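Local coordinates for Alr1010 protein (Nostoc, PDB 3URG) that probably binds calcium, and is a small single-chain protein built of helices and an antiparallel sheet, at residues A[27-30]-A[31-35]; A[136-139]-A[140-144]. All coordinates share one frame; numbering follows the deposited sequence.

Contact 1: A[27-30]-A[31-35]; sequences DETR and EHRIE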
ATOM      1  N   ASP A  27      15.252  -8.857   3.696  1.00 37.07           N
ATOM      2  CA  ASP A  27      15.791  -8.424   2.413  1.00 37.45           C
ATOM      3  C   ASP A  27      16.524  -7.119   2.691  1.00 37.00           C
ATOM      4  O   ASP A  27      15.888  -6.089   2.921  1.00 35.11           O
ATOM      5  CB  ASP A  27      14.669  -8.204   1.384  1.00 42.11           C
ATOM      6  CG  ASP A  27      15.197  -7.741   0.022  1.00 43.09           C
ATOM      7  OD1 ASP A  27      16.180  -6.978  -0.027  1.00 40.66           O
ATOM      8  OD2 ASP A  27      14.622  -8.137  -1.004  1.00 49.24           O
ATOM      9  N   GLU A  28      17.855  -7.157   2.675  1.00 36.06           N
ATOM     10  CA  GLU A  28      18.643  -6.015   3.147  1.00 37.59           C
ATOM     11  C   GLU A  28      18.527  -4.792   2.242  1.00 40.29           C
ATOM     12  O   GLU A  28      18.650  -3.663   2.697  1.00 35.82           O
ATOM     13  CB  GLU A  28      20.114  -6.405   3.353  1.00 38.20           C
ATOM     14  CG  GLU A  28      20.319  -7.505   4.382  1.00 39.36           C
ATOM     15  CD  GLU A  28      19.758  -7.148   5.753  1.00 43.29           C
ATOM     16  OE1 GLU A  28      19.619  -5.943   6.058  1.00 41.24           O
ATOM     17  OE2 GLU A  28      19.463  -8.079   6.529  1.00 42.57           O
ATOM     18  N   THR A  29      18.282  -5.007   0.955  1.00 38.10           N
ATOM     19  CA  THR A  29      18.066  -3.871   0.070  1.00 34.99           C
ATOM     20  C   THR A  29      16.804  -3.109   0.495  1.00 38.19           C
ATOM     21  O   THR A  29      16.803  -1.879   0.584  1.00 35.20           O
ATOM     22  CB  THR A  29      17.936  -4.321  -1.395  1.00 41.23           C
ATOM     23  OG1 THR A  29      19.103  -5.056  -1.772  1.00 42.10           O
ATOM     24  CG2 THR A  29      17.783  -3.112  -2.309  1.00 44.05           C
ATOM     25  N   ARG A  30      15.733  -3.844   0.782  1.00 35.73           N
ATOM     26  CA  ARG A  30      14.490  -3.205   1.216  1.00 31.12           C
ATOM     27  C   ARG A  30      14.660  -2.576   2.613  1.00 34.73           C
ATOM     28  O   ARG A  30      14.199  -1.459   2.865  1.00 33.34           O
ATOM     29  CB  ARG A  30      13.323  -4.194   1.194  1.00 28.54           C
ATOM     30  CG  ARG A  30      13.021  -4.795  -0.198  1.00 34.98           C
ATOM     31  CD  ARG A  30      11.611  -5.417  -0.297  1.00 35.45           C
ATOM     32  NE  ARG A  30      11.467  -6.176  -1.544  1.00 37.44           N
ATOM     33  CZ  ARG A  30      11.159  -5.626  -2.715  1.00 37.15           C
ATOM     34  NH1 ARG A  30      10.934  -4.321  -2.784  1.00 28.89           N
ATOM     35  NH2 ARG A  30      11.080  -6.369  -3.817  1.00 40.50           N
ATOM     36  N   GLU A  31      15.335  -3.290   3.509  1.00 36.32           N
ATOM     37  CA  GLU A  31      15.603  -2.768   4.848  1.00 34.87           C
ATOM     38  C   GLU A  31      16.356  -1.437   4.790  1.00 35.34           C
ATOM     39  O   GLU A  31      16.002  -0.487   5.479  1.00 32.62           O
ATOM     40  CB  GLU A  31      16.382  -3.791   5.693  1.00 34.45           C
ATOM     41  CG  GLU A  31      15.611  -5.095   5.965  1.00 40.56           C
ATOM     42  CD  GLU A  31      14.531  -4.943   7.027  1.00 39.72           C
ATOM     43  OE1 GLU A  31      14.510  -3.909   7.740  1.00 38.93           O
ATOM     44  OE2 GLU A  31      13.703  -5.866   7.155  1.00 38.07           O
ATOM     45  N   HIS A  32      17.400  -1.364   3.972  1.00 35.34           N
ATOM     46  CA  HIS A  32      18.176  -0.123   3.872  1.00 34.68           C
ATOM     47  C   HIS A  32      17.293   1.018   3.385  1.00 29.99           C
ATOM     48  O   HIS A  32      17.349   2.131   3.903  1.00 38.08           O
ATOM     49  CB  HIS A  32      19.354  -0.298   2.911  1.00 37.62           C
ATOM     50  CG  HIS A  32      20.191   0.931   2.744  1.00 35.82           C
ATOM     51  ND1 HIS A  32      21.028   1.403   3.732  1.00 41.08           N
ATOM     52  CD2 HIS A  32      20.343   1.773   1.692  1.00 41.24           C
ATOM     53  CE1 HIS A  32      21.646   2.489   3.304  1.00 42.95           C
ATOM     54  NE2 HIS A  32      21.243   2.738   2.070  1.00 44.31           N
ATOM     55  N   ARG A  33      16.482   0.734   2.374  1.00 33.72           N
ATOM     56  CA  ARG A  33      15.645   1.761   1.775  1.00 32.48           C
ATOM     57  C   ARG A  33      14.580   2.223   2.769  1.00 36.50           C
ATOM     58  O   ARG A  33      14.309   3.420   2.902  1.00 36.94           O
ATOM     59  CB  ARG A  33      14.997   1.242   0.491  1.00 36.07           C
ATOM     60  CG  ARG A  33      14.071   2.240  -0.167  1.00 34.02           C
ATOM     61  CD  ARG A  33      13.827   1.878  -1.634  1.00 39.79           C
ATOM     62  NE  ARG A  33      13.309   0.520  -1.802  1.00 34.95           N
ATOM     63  CZ  ARG A  33      13.967  -0.446  -2.436  1.00 38.83           C
ATOM     64  NH1 ARG A  33      15.161  -0.196  -2.957  1.00 42.74           N
ATOM     65  NH2 ARG A  33      13.434  -1.655  -2.553  1.00 32.86           N
ATOM     66  N   ILE A  34      13.973   1.273   3.473  1.00 31.43           N
ATOM     67  CA  ILE A  34      12.966   1.629   4.470  1.00 32.12           C
ATOM     68  C   ILE A  34      13.580   2.499   5.564  1.00 35.10           C
ATOM     69  O   ILE A  34      13.000   3.505   5.977  1.00 35.98           O
ATOM     70  CB  ILE A  34      12.340   0.384   5.109  1.00 34.97           C
ATOM     71  CG1 ILE A  34      11.412  -0.310   4.101  1.00 38.57           C
ATOM     72  CG2 ILE A  34      11.576   0.769   6.390  1.00 37.40           C
ATOM     73  CD1 ILE A  34      11.039  -1.715   4.501  1.00 40.56           C
ATOM     74  N   GLU A  35      14.755   2.096   6.036  1.00 28.01           N
ATOM     75  CA  GLU A  35      15.459   2.834   7.079  1.00 30.88           C
ATOM     76  C   GLU A  35      15.799   4.273   6.673  1.00 37.93           C
ATOM     77  O   GLU A  35      15.575   5.215   7.443  1.00 37.88           O
ATOM     78  CB  GLU A  35      16.758   2.103   7.449  1.00 35.32           C
ATOM     79  CG  GLU A  35      17.683   2.930   8.320  1.00 41.06           C
ATOM     80  CD  GLU A  35      18.995   2.215   8.624  1.00 54.53           C
ATOM     81  OE1 GLU A  35      20.057   2.859   8.518  1.00 58.27           O
ATOM     82  OE2 GLU A  35      18.959   1.011   8.955  1.00 59.31           O
TER
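R30 and R33, three residues apart on the same helix, run side by side and point the same way, with NH1 of R30 3.7 Å from NH2 of R33. Their guanidinium planes stand 77° apart, and R30 NH1 lies at the edge of the R33 group, in its plane. D135, which pairs with R30 NH1 through OD2 and with R33 NE through OD1, probably offsets the closeness of the two positive groups. The shapes differ to reach it. R30 is extended from CG to NE, whereas R33 leaves the helix with CG anti to its backbone N (chi1 178°) and bends at chi3, which brings its guanidinium back over T29 O and alongside R30.

All this is built on the first turn of a capped helix. D27 is the N-cap: its OD1 accepts from R30 N at 3.3 Å, met from above the carboxylate plane, and more weakly from T29 N. A short acidic side chain suits the spot, since it accepts from first-turn amides, which have no helical carbonyl one turn earlier to bond to, and probably gains from the positive helix end. D27 OD2 makes a long ion pair with R30 NE, by charge alone, as the oxygen is well out of the guanidinium plane. The backbone then closes turn by turn, beginning with E31 N to D27 O at 2.9 Å.

E31 folds back at chi2, its CG resting 3.2 Å from D27 O, and its OE2 probably accepts from both Y138 OH and Y144 OH. At the far end of the contact I34 lays CG1 against R30 O; its branched apolar side chain suits a buried place between Y138 and W139 of helix 127-141 and W52 of helix 45-59.

The contact thus forms the start of helix 28-39: R30 packs on helix 127-141, while R33 touches Y55 of helix 45-59.

Contact 2: A[136-139]-A[140-144]; sequences WLYW and LARGY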
ATOM      1  N   TRP A 136       6.109  -2.182   0.669  1.00 30.59           N
ATOM      2  CA  TRP A 136       5.012  -2.176   1.638  1.00 30.09           C
ATOM      3  C   TRP A 136       4.583  -3.612   1.945  1.00 29.71           C
ATOM      4  O   TRP A 136       4.419  -3.986   3.102  1.00 30.53           O
ATOM      5  CB  TRP A 136       3.828  -1.346   1.104  1.00 35.39           C
ATOM      6  CG  TRP A 136       2.591  -1.425   1.968  1.00 34.91           C
ATOM      7  CD1 TRP A 136       1.360  -1.876   1.593  1.00 30.79           C
ATOM      8  CD2 TRP A 136       2.477  -1.051   3.350  1.00 32.80           C
ATOM      9  NE1 TRP A 136       0.485  -1.801   2.647  1.00 32.43           N
ATOM     10  CE2 TRP A 136       1.144  -1.300   3.741  1.00 35.55           C
ATOM     11  CE3 TRP A 136       3.373  -0.534   4.293  1.00 30.27           C
ATOM     12  CZ2 TRP A 136       0.679  -1.045   5.032  1.00 34.98           C
ATOM     13  CZ3 TRP A 136       2.900  -0.273   5.589  1.00 32.05           C
ATOM     14  CH2 TRP A 136       1.573  -0.538   5.941  1.00 36.53           C
ATOM     15  N   LEU A 137       4.403  -4.419   0.900  1.00 29.43           N
ATOM     16  CA  LEU A 137       4.104  -5.840   1.085  1.00 31.87           C
ATOM     17  C   LEU A 137       5.179  -6.547   1.925  1.00 37.84           C
ATOM     18  O   LEU A 137       4.873  -7.403   2.763  1.00 34.86           O
ATOM     19  CB  LEU A 137       3.942  -6.528  -0.274  1.00 31.55           C
ATOM     20  CG  LEU A 137       2.733  -6.020  -1.065  1.00 41.40           C
ATOM     21  CD1 LEU A 137       2.631  -6.678  -2.447  1.00 46.39           C
ATOM     22  CD2 LEU A 137       1.467  -6.257  -0.255  1.00 43.43           C
ATOM     23  N   TYR A 138       6.437  -6.178   1.707  1.00 32.64           N
ATOM     24  CA  TYR A 138       7.530  -6.741   2.488  1.00 34.53           C
ATOM     25  C   TYR A 138       7.431  -6.367   3.971  1.00 35.20           C
ATOM     26  O   TYR A 138       7.576  -7.216   4.846  1.00 33.40           O
ATOM     27  CB  TYR A 138       8.879  -6.288   1.912  1.00 30.25           C
ATOM     28  CG  TYR A 138      10.057  -6.595   2.818  1.00 33.99           C
ATOM     29  CD1 TYR A 138      10.604  -5.613   3.635  1.00 32.86           C
ATOM     30  CD2 TYR A 138      10.640  -7.863   2.834  1.00 37.47           C
ATOM     31  CE1 TYR A 138      11.686  -5.891   4.475  1.00 32.13           C
ATOM     32  CE2 TYR A 138      11.726  -8.144   3.660  1.00 36.29           C
ATOM     33  CZ  TYR A 138      12.239  -7.156   4.481  1.00 35.70           C
ATOM     34  OH  TYR A 138      13.320  -7.436   5.304  1.00 37.46           O
ATOM     35  N   TRP A 139       7.200  -5.088   4.243  1.00 33.90           N
ATOM     36  CA  TRP A 139       7.022  -4.601   5.608  1.00 33.93           C
ATOM     37  C   TRP A 139       5.961  -5.425   6.357  1.00 36.15           C
ATOM     38  O   TRP A 139       6.170  -5.839   7.503  1.00 30.45           O
ATOM     39  CB  TRP A 139       6.653  -3.108   5.549  1.00 29.30           C
ATOM     40  CG  TRP A 139       6.189  -2.456   6.830  1.00 30.60           C
ATOM     41  CD1 TRP A 139       4.918  -2.431   7.317  1.00 32.59           C
ATOM     42  CD2 TRP A 139       6.981  -1.672   7.734  1.00 31.70           C
ATOM     43  NE1 TRP A 139       4.874  -1.704   8.487  1.00 34.14           N
ATOM     44  CE2 TRP A 139       6.126  -1.223   8.756  1.00 34.47           C
ATOM     45  CE3 TRP A 139       8.337  -1.317   7.784  1.00 29.17           C
ATOM     46  CZ2 TRP A 139       6.581  -0.449   9.822  1.00 32.62           C
ATOM     47  CZ3 TRP A 139       8.779  -0.543   8.837  1.00 29.07           C
ATOM     48  CH2 TRP A 139       7.908  -0.119   9.839  1.00 36.05           C
ATOM     49  N   LEU A 140       4.836  -5.685   5.696  1.00 35.25           N
ATOM     50  CA  LEU A 140       3.740  -6.435   6.322  1.00 30.91           C
ATOM     51  C   LEU A 140       4.131  -7.897   6.521  1.00 30.43           C
ATOM     52  O   LEU A 140       3.919  -8.467   7.585  1.00 41.23           O
ATOM     53  CB  LEU A 140       2.485  -6.348   5.454  1.00 32.50           C
ATOM     54  CG  LEU A 140       1.865  -4.952   5.405  1.00 34.56           C
ATOM     55  CD1 LEU A 140       0.728  -4.887   4.397  1.00 34.99           C
ATOM     56  CD2 LEU A 140       1.382  -4.555   6.790  1.00 37.55           C
ATOM     57  N   ALA A 141       4.726  -8.485   5.491  1.00 35.41           N
ATOM     58  CA  ALA A 141       5.196  -9.863   5.549  1.00 40.64           C
ATOM     59  C   ALA A 141       6.174 -10.072   6.709  1.00 42.45           C
ATOM     60  O   ALA A 141       6.221 -11.148   7.312  1.00 41.98           O
ATOM     61  CB  ALA A 141       5.855 -10.238   4.235  1.00 37.41           C
ATOM     62  N   ARG A 142       6.965  -9.050   7.021  1.00 41.74           N
ATOM     63  CA  ARG A 142       7.953  -9.191   8.081  1.00 37.98           C
ATOM     64  C   ARG A 142       7.278  -9.093   9.443  1.00 38.77           C
ATOM     65  O   ARG A 142       7.883  -9.395  10.476  1.00 35.45           O
ATOM     66  CB  ARG A 142       9.077  -8.140   7.947  1.00 37.91           C
ATOM     67  CG  ARG A 142      10.088  -8.428   6.843  1.00 40.03           C
ATOM     68  CD  ARG A 142      10.995  -9.598   7.209  1.00 37.54           C
ATOM     69  NE  ARG A 142      11.782  -9.287   8.398  1.00 38.46           N
ATOM     70  CZ  ARG A 142      12.498 -10.174   9.069  1.00 44.72           C
ATOM     71  NH1 ARG A 142      12.534 -11.440   8.665  1.00 45.16           N
ATOM     72  NH2 ARG A 142      13.175  -9.794  10.147  1.00 40.62           N
ATOM     73  N   GLY A 143       6.020  -8.682   9.452  1.00 39.65           N
ATOM     74  CA  GLY A 143       5.309  -8.538  10.707  1.00 40.87           C
ATOM     75  C   GLY A 143       5.561  -7.198  11.372  1.00 42.44           C
ATOM     76  O   GLY A 143       5.247  -7.014  12.543  1.00 45.57           O
ATOM     77  N   TYR A 144       6.128  -6.253  10.632  1.00 32.13           N
ATOM     78  CA  TYR A 144       6.375  -4.930  11.194  1.00 38.84           C
ATOM     79  C   TYR A 144       5.056  -4.183  11.341  1.00 35.07           C
ATOM     80  O   TYR A 144       4.153  -4.350  10.534  1.00 36.40           O
ATOM     81  CB  TYR A 144       7.324  -4.109  10.307  1.00 38.69           C
ATOM     82  CG  TYR A 144       8.683  -4.744  10.076  1.00 40.23           C
ATOM     83  CD1 TYR A 144       9.238  -5.609  11.011  1.00 37.04           C
ATOM     84  CD2 TYR A 144       9.417  -4.464   8.927  1.00 37.85           C
ATOM     85  CE1 TYR A 144      10.476  -6.188  10.804  1.00 42.97           C
ATOM     86  CE2 TYR A 144      10.657  -5.044   8.709  1.00 36.35           C
ATOM     87  CZ  TYR A 144      11.179  -5.903   9.653  1.00 38.19           C
ATOM     88  OH  TYR A 144      12.413  -6.479   9.447  1.00 38.26           O
TER
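From W136 to L140 and from L137 to A141 the backbone keeps regular helical bonds, the second of 2.9 Å from A141 N to L137 O; the helix then finishes in a Schellman motif. G143, with its positive phi, turns the chain. Its N bonds to L140 O, and Y144 N reaches back 3.2 Å to W139 O. Glycine suits this position because at these backbone angles a CB would collide with the carbonyl oxygen of R142.

The turn brings Y144 back over W139. Its CB sits above the centre of the six-membered indole ring, 3.6 Å from the centroid, and its own ring meets the indole face edge-on in a T-shaped pair, the planes at 72°. The broad face of tryptophan can thus receive both the methylene and the ring edge. W139 CG is anti to the backbone N and so beside the carbonyl carbon, which sets the indole close to the returning Y144. W139 and W136 both meet W52 edge-to-face.

One turn earlier, L140 places CD1 over the W136 indole, off centre, 3.9 Å from the centroid of the five-membered ring. A branched aliphatic tip is well matched to an aromatic face.

R142 joins the two tyrosines. Its CG lies over the Y138 ring, 3.7 Å from the centroid, and the guanidinium is turned only 14° from that ring's plane, while its CB stands over the centre of the Y144 ring. Bends at chi2 and chi3 carry the guanidinium to Y144 OH, a hydroxyl that E31 probably also takes, and NH1 reaches V24 O. R142 NE donates to Y144 OH at 3.1 Å with an N-H...O angle of 162°, the oxygen lying close to the guanidinium plane.

In the fold
Contact 1 comes first along the chain and contact 2 follows near the C terminus, so the two are in series, neither nested nor crossed. Each is local: residues 27-35 start helix 28-39, and residues 136-144 finish helix 127-141. Between them run helix 45-59 and the antiparallel sheet. The two helix ends meet, and the centres of contacts 1 and 2 are about 12 Å apart. E31 OE2 lies 2.5 Å from Y138 OH and 2.7 Å from Y144 OH, both probably hydrogen bonds, while R30 CD packs on Y138 CB and I34 CG2 on W139 CZ3. The beginning of the first helix is thus joined to the end of the last.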